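Local structure of putative sugar kinase PH1459 (Pyrococcus horikoshii, 3EWM) at residues I12-V17 / I89-L94; F28-G33 / D59-Y64. The protein binds ATP and probably phosphorylates a sugar, perhaps fructose, as a member of the PfkB family of carbohydrate kinases. One frame throughout, in Å; residues are numbered along the deposited sequence.

Contact 1 (I12-V17 / I89-L94); sequences IDLISV and IVFVQL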
loop_
_atom_site.group_PDB
_atom_site.type_symbol
_atom_site.label_atom_id
_atom_site.label_comp_id
_atom_site.label_asym_id
_atom_site.label_seq_id
_atom_site.Cartn_x
_atom_site.Cartn_y
_atom_site.Cartn_z
ATOM N N ILE A 12 -3.116 -4.447 6.498
ATOM C CA ILE A 12 -2.876 -3.200 7.218
ATOM C C ILE A 12 -3.944 -2.174 6.841
ATOM O O ILE A 12 -4.131 -1.839 5.667
ATOM C CB ILE A 12 -1.463 -2.587 6.899
ATOM C CG1 ILE A 12 -0.334 -3.587 7.187
ATOM C CG2 ILE A 12 -1.276 -1.266 7.641
ATOM C CD1 ILE A 12 -0.067 -3.808 8.701
ATOM N N ASP A 13 -4.680 -1.695 7.829
ATOM C CA ASP A 13 -5.501 -0.519 7.612
ATOM C C ASP A 13 -4.634 0.678 7.917
ATOM O O ASP A 13 -4.101 0.819 9.026
ATOM C CB ASP A 13 -6.721 -0.479 8.538
ATOM C CG ASP A 13 -7.862 -1.354 8.062
ATOM O OD1 ASP A 13 -7.911 -1.686 6.871
ATOM O OD2 ASP A 13 -8.730 -1.684 8.881
ATOM N N LEU A 14 -4.491 1.544 6.933
ATOM C CA LEU A 14 -3.827 2.817 7.173
ATOM C C LEU A 14 -4.931 3.835 7.301
ATOM O O LEU A 14 -5.582 4.202 6.335
ATOM C CB LEU A 14 -2.850 3.129 6.058
ATOM C CG LEU A 14 -1.677 2.160 6.257
ATOM C CD1 LEU A 14 -1.226 1.551 4.930
ATOM C CD2 LEU A 14 -0.559 2.830 7.015
ATOM N N ILE A 15 -5.198 4.223 8.538
ATOM C CA ILE A 15 -6.407 4.985 8.809
ATOM C C ILE A 15 -6.098 6.456 8.931
ATOM O O ILE A 15 -5.342 6.863 9.815
ATOM C CB ILE A 15 -7.098 4.494 10.081
ATOM C CG1 ILE A 15 -7.332 2.981 9.950
ATOM C CG2 ILE A 15 -8.419 5.232 10.290
ATOM C CD1 ILE A 15 -8.262 2.427 10.907
ATOM N N SER A 16 -6.710 7.229 8.042
ATOM C CA SER A 16 -6.641 8.685 8.081
ATOM C C SER A 16 -6.884 9.160 9.504
ATOM O O SER A 16 -7.849 8.761 10.164
ATOM C CB SER A 16 -7.674 9.315 7.162
ATOM O OG SER A 16 -7.556 8.854 5.817
ATOM N N VAL A 17 -5.987 10.014 9.967
ATOM C CA VAL A 17 -6.064 10.554 11.303
ATOM C C VAL A 17 -6.857 11.869 11.300
ATOM O O VAL A 17 -7.318 12.338 12.348
ATOM C CB VAL A 17 -4.631 10.696 11.880
ATOM C CG1 VAL A 17 -4.550 11.794 12.864
ATOM C CG2 VAL A 17 -4.226 9.377 12.533
ATOM N N ILE A 89 -2.640 -3.938 2.135
ATOM C CA ILE A 89 -2.759 -2.629 2.696
ATOM C C ILE A 89 -4.015 -1.975 2.133
ATOM O O ILE A 89 -4.432 -2.205 0.988
ATOM C CB ILE A 89 -1.516 -1.716 2.407
ATOM C CG1 ILE A 89 -1.294 -1.593 0.902
ATOM C CG2 ILE A 89 -0.238 -2.171 3.202
ATOM C CD1 ILE A 89 -0.481 -0.406 0.542
ATOM N N VAL A 90 -4.655 -1.201 2.979
ATOM C CA VAL A 90 -5.723 -0.351 2.539
ATOM C C VAL A 90 -5.597 0.985 3.248
ATOM O O VAL A 90 -5.316 1.032 4.438
ATOM C CB VAL A 90 -7.135 -1.010 2.728
ATOM C CG1 VAL A 90 -7.367 -1.408 4.152
ATOM C CG2 VAL A 90 -8.269 -0.056 2.236
ATOM N N PHE A 91 -5.774 2.057 2.482
ATOM C CA PHE A 91 -5.824 3.411 3.019
ATOM C C PHE A 91 -7.282 3.759 3.188
ATOM O O PHE A 91 -8.070 3.569 2.272
ATOM C CB PHE A 91 -5.132 4.375 2.066
ATOM C CG PHE A 91 -3.672 4.073 1.888
ATOM C CD1 PHE A 91 -2.716 4.675 2.723
ATOM C CD2 PHE A 91 -3.247 3.160 0.921
ATOM C CE1 PHE A 91 -1.376 4.382 2.585
ATOM C CE2 PHE A 91 -1.895 2.864 0.778
ATOM C CZ PHE A 91 -0.965 3.475 1.619
ATOM N N VAL A 92 -7.638 4.206 4.379
ATOM C CA VAL A 92 -9.036 4.317 4.734
ATOM C C VAL A 92 -9.327 5.712 5.253
ATOM O O VAL A 92 -8.552 6.282 6.029
ATOM C CB VAL A 92 -9.488 3.182 5.736
ATOM C CG1 VAL A 92 -8.917 1.854 5.322
ATOM C CG2 VAL A 92 -8.996 3.455 7.101
ATOM N N GLN A 93 -10.396 6.294 4.734
ATOM C CA GLN A 93 -10.966 7.476 5.358
ATOM C C GLN A 93 -12.303 7.055 5.948
ATOM O O GLN A 93 -13.272 6.813 5.220
ATOM C CB GLN A 93 -11.114 8.634 4.374
ATOM C CG GLN A 93 -11.791 9.885 4.973
ATOM C CD GLN A 93 -11.151 10.341 6.285
ATOM O OE1 GLN A 93 -11.435 9.796 7.349
ATOM N NE2 GLN A 93 -10.302 11.362 6.208
ATOM N N LEU A 94 -12.351 6.965 7.273
ATOM C CA LEU A 94 -13.580 6.552 7.955
ATOM C C LEU A 94 -14.512 7.736 8.220
ATOM O O LEU A 94 -15.703 7.542 8.414
ATOM C CB LEU A 94 -13.263 5.815 9.271
ATOM C CG LEU A 94 -12.455 4.517 9.181
ATOM C CD1 LEU A 94 -11.978 4.084 10.581
ATOM C CD2 LEU A 94 -13.248 3.390 8.516
HETATM O O HOH W 1 -10.430 7.761 9.225
#
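Strands 12-16 and 89-93 run parallel, their axes 4.7 Å apart at closest approach and turned by 24°, with Ile12 level with Ile89 and Leu14 level with Phe91. They belong to the two inner strands of the small four-stranded sheet, which corresponds to the lid of PfkB-type kinases. Val90 bonds to strand 12-16 through both backbone polar atoms, its N to Ile12 O and its O to Leu14 N, the latter at 2.7 Å and almost straight (175°). Beyond them Val92 N reaches Leu14 O. At the end of the pairing Val92 O takes two donors, Ser16 N and, at 2.8 Å, Ser16 OG, the hydroxyl coming from above the carbonyl plane; a small residue whose OG sits beside its own backbone N can make both bonds. A water then spans Ser16 O and Leu94 N.

On one face Leu14 CD1 lies over the Phe91 ring, 4.0 Å from its centroid, a CH-pi contact displaced toward the rim. On the other, Ile15 CG1 presses tightly on Val92 CG2 (3.3 Å), and Leu94 CD1 lies 3.8 Å from Ile15 CG2. A bend about CB-CG (chi2 51°) swings the Gln93 amide beside Ser16 CB, and NE2 bonds to the carbonyls of Glu18 and Gly20.

The face carrying Leu14 and Phe91 is thus hydrophobic, as suits residues that pack on the second subunit, while the backbone bonds hold the two strands together.

Contact 2 (F28-G33 / D59-Y64); sequences FEKHPG and DPFGEY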
loop_
_atom_site.group_PDB
_atom_site.type_symbol
_atom_site.label_atom_id
_atom_site.label_comp_id
_atom_site.label_asym_id
_atom_site.label_seq_id
_atom_site.Cartn_x
_atom_site.Cartn_y
_atom_site.Cartn_z
ATOM N N PHE A 28 -1.610 8.801 8.492
ATOM C CA PHE A 28 -2.286 7.524 8.586
ATOM C C PHE A 28 -1.745 6.725 9.746
ATOM O O PHE A 28 -0.532 6.489 9.838
ATOM C CB PHE A 28 -2.081 6.717 7.315
ATOM C CG PHE A 28 -2.633 7.368 6.106
ATOM C CD1 PHE A 28 -3.972 7.211 5.774
ATOM C CD2 PHE A 28 -1.824 8.171 5.303
ATOM C CE1 PHE A 28 -4.492 7.813 4.635
ATOM C CE2 PHE A 28 -2.342 8.783 4.166
ATOM C CZ PHE A 28 -3.670 8.607 3.832
ATOM N N GLU A 29 -2.663 6.324 10.626
ATOM C CA GLU A 29 -2.394 5.357 11.667
ATOM C C GLU A 29 -2.467 3.921 11.140
ATOM O O GLU A 29 -3.434 3.542 10.466
ATOM C CB GLU A 29 -3.423 5.519 12.773
ATOM C CG GLU A 29 -2.859 5.983 14.073
ATOM C CD GLU A 29 -3.785 5.675 15.222
ATOM O OE1 GLU A 29 -4.971 6.005 15.112
ATOM O OE2 GLU A 29 -3.326 5.068 16.218
ATOM N N LYS A 30 -1.462 3.125 11.489
ATOM C CA LYS A 30 -1.374 1.739 11.054
ATOM C C LYS A 30 -2.075 0.847 12.074
ATOM O O LYS A 30 -1.787 0.895 13.272
ATOM C CB LYS A 30 0.095 1.328 10.868
ATOM C CG LYS A 30 0.388 -0.179 10.911
ATOM C CD LYS A 30 1.813 -0.471 10.383
ATOM C CE LYS A 30 2.532 -1.522 11.239
ATOM N NZ LYS A 30 2.769 -1.050 12.662
ATOM N N HIS A 31 -3.003 0.038 11.587
ATOM C CA HIS A 31 -3.729 -0.894 12.458
ATOM C C HIS A 31 -3.941 -2.191 11.707
ATOM O O HIS A 31 -3.921 -2.197 10.470
ATOM C CB HIS A 31 -5.097 -0.338 12.832
ATOM C CG HIS A 31 -5.047 0.913 13.647
ATOM N ND1 HIS A 31 -4.807 0.911 15.007
ATOM C CD2 HIS A 31 -5.225 2.210 13.297
ATOM C CE1 HIS A 31 -4.831 2.157 15.457
ATOM N NE2 HIS A 31 -5.083 2.963 14.439
ATOM N N PRO A 32 -4.180 -3.287 12.443
ATOM C CA PRO A 32 -4.560 -4.526 11.772
ATOM C C PRO A 32 -5.998 -4.465 11.308
ATOM O O PRO A 32 -6.846 -3.932 12.003
ATOM C CB PRO A 32 -4.418 -5.593 12.858
ATOM C CG PRO A 32 -3.855 -4.909 14.055
ATOM C CD PRO A 32 -4.110 -3.452 13.906
ATOM N N GLY A 33 -6.258 -4.986 10.118
ATOM C CA GLY A 33 -7.592 -4.959 9.577
ATOM C C GLY A 33 -7.916 -6.161 8.728
ATOM O O GLY A 33 -7.107 -7.112 8.593
ATOM N N ASP A 59 7.136 -9.756 5.177
ATOM C CA ASP A 59 7.546 -8.377 5.359
ATOM C C ASP A 59 7.157 -7.907 6.757
ATOM O O ASP A 59 6.464 -8.634 7.474
ATOM C CB ASP A 59 7.023 -7.487 4.219
ATOM C CG ASP A 59 5.500 -7.505 4.063
ATOM O OD1 ASP A 59 4.774 -7.370 5.062
ATOM O OD2 ASP A 59 5.038 -7.598 2.904
ATOM N N PRO A 60 7.619 -6.707 7.164
ATOM C CA PRO A 60 7.342 -6.212 8.504
ATOM C C PRO A 60 5.853 -6.109 8.800
ATOM O O PRO A 60 5.445 -6.265 9.945
ATOM C CB PRO A 60 7.943 -4.815 8.487
ATOM C CG PRO A 60 9.079 -4.936 7.484
ATOM C CD PRO A 60 8.455 -5.764 6.403
ATOM N N PHE A 61 5.064 -5.827 7.768
ATOM C CA PHE A 61 3.630 -5.637 7.955
ATOM C C PHE A 61 2.964 -6.972 8.200
ATOM O O PHE A 61 2.057 -7.077 9.015
ATOM C CB PHE A 61 3.016 -4.883 6.766
ATOM C CG PHE A 61 3.303 -3.392 6.779
ATOM C CD1 PHE A 61 4.037 -2.806 7.832
ATOM C CD2 PHE A 61 2.828 -2.574 5.763
ATOM C CE1 PHE A 61 4.283 -1.438 7.870
ATOM C CE2 PHE A 61 3.068 -1.201 5.795
ATOM C CZ PHE A 61 3.795 -0.634 6.846
ATOM N N GLY A 62 3.434 -7.996 7.494
ATOM C CA GLY A 62 2.996 -9.371 7.733
ATOM C C GLY A 62 3.317 -9.809 9.145
ATOM O O GLY A 62 2.465 -10.375 9.842
ATOM N N GLU A 63 4.551 -9.551 9.576
ATOM C CA GLU A 63 4.939 -9.864 10.960
ATOM C C GLU A 63 4.095 -9.140 11.983
ATOM O O GLU A 63 3.672 -9.735 12.947
ATOM C CB GLU A 63 6.404 -9.513 11.190
ATOM C CG GLU A 63 7.332 -10.457 10.466
ATOM C CD GLU A 63 8.680 -9.836 10.180
ATOM O OE1 GLU A 63 9.101 -8.939 10.946
ATOM O OE2 GLU A 63 9.319 -10.256 9.188
ATOM N N TYR A 64 3.849 -7.847 11.754
ATOM C CA TYR A 64 2.985 -7.066 12.621
ATOM C C TYR A 64 1.613 -7.685 12.780
ATOM O O TYR A 64 1.125 -7.851 13.898
ATOM C CB TYR A 64 2.853 -5.647 12.084
ATOM C CG TYR A 64 1.782 -4.809 12.709
ATOM C CD1 TYR A 64 1.970 -4.217 13.961
ATOM C CD2 TYR A 64 0.584 -4.563 12.034
ATOM C CE1 TYR A 64 0.997 -3.420 14.519
ATOM C CE2 TYR A 64 -0.389 -3.764 12.586
ATOM C CZ TYR A 64 -0.172 -3.204 13.837
ATOM O OH TYR A 64 -1.136 -2.396 14.395
#
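Lys30 lays the end of its chain over one face of the Tyr64 ring. CE stands 3.6 Å from the ring centroid, 11° off the normal, as a CH-pi contact; NZ, at the same 3.6 Å from that centroid but shifted toward the rim above CD1 and CE1, adds a cation-pi interaction. The lysine reaches this far because CG is anti to the backbone N (chi1 159°) and the chain stays extended through chi2 and then bends about CG-CD and CD-CE. Along the way CD passes 3.7 Å from Phe61 CE1, so the aliphatic part of Lys30 touches both aromatic side chains of the helical turn. Its ammonium is also bonded to the carbonyls of Val25 and Lys23 of the second subunit, which would probably help to offset the cost of placing a charge in a buried position.

Here the small four-stranded sheet, which corresponds to the lid of PfkB-type kinases, meets the first turn of helix 60-71, the axes of strand 28-33 and helical segment 60-64 crossing at -58°. The turn starts with Asp59 as N-cap: its OD1 accepts from Gly62 N at 2.8 Å.

Tyr64 points toward the strand and brings its OH up to Pro32 CD, 3.2 Å away, while Pro32 CG lies 3.9 Å from Tyr64 CE2; the compact proline ring packs against the hydroxyl end and the CE2 side of the tyrosine. Replacing Tyr64 with an alanine removes the whole ring, which is likely to leave the Lys30 ammonium without its aromatic face and open a gap beside Pro32. Phe61, almost one turn earlier, meets Phe91 of the second subunit edge-to-face.

Overall arrangement
From the N terminus the chain runs through strand 3-7 of the large sheet before entering strand 11-16, then returns along strand 27-33, its antiparallel neighbour, and continues through helix 35-45 and strand 49-57 into helix 60-71. There contact 2 closes its loop, setting the helix against the small sheet. Only later does strand 88-93 come back beside strand 11-16, so contact 1 closes the longer loop and contact 2 is nested inside it. Strand 11-16 is common ground: it probably hydrogen-bonds to strand 27-33 through Asp13 N to His31 O and Ile15 N to Glu29 O. Together the contacts tie three neighbouring strands of the small sheet to helix 60-71, and both reach the second subunit.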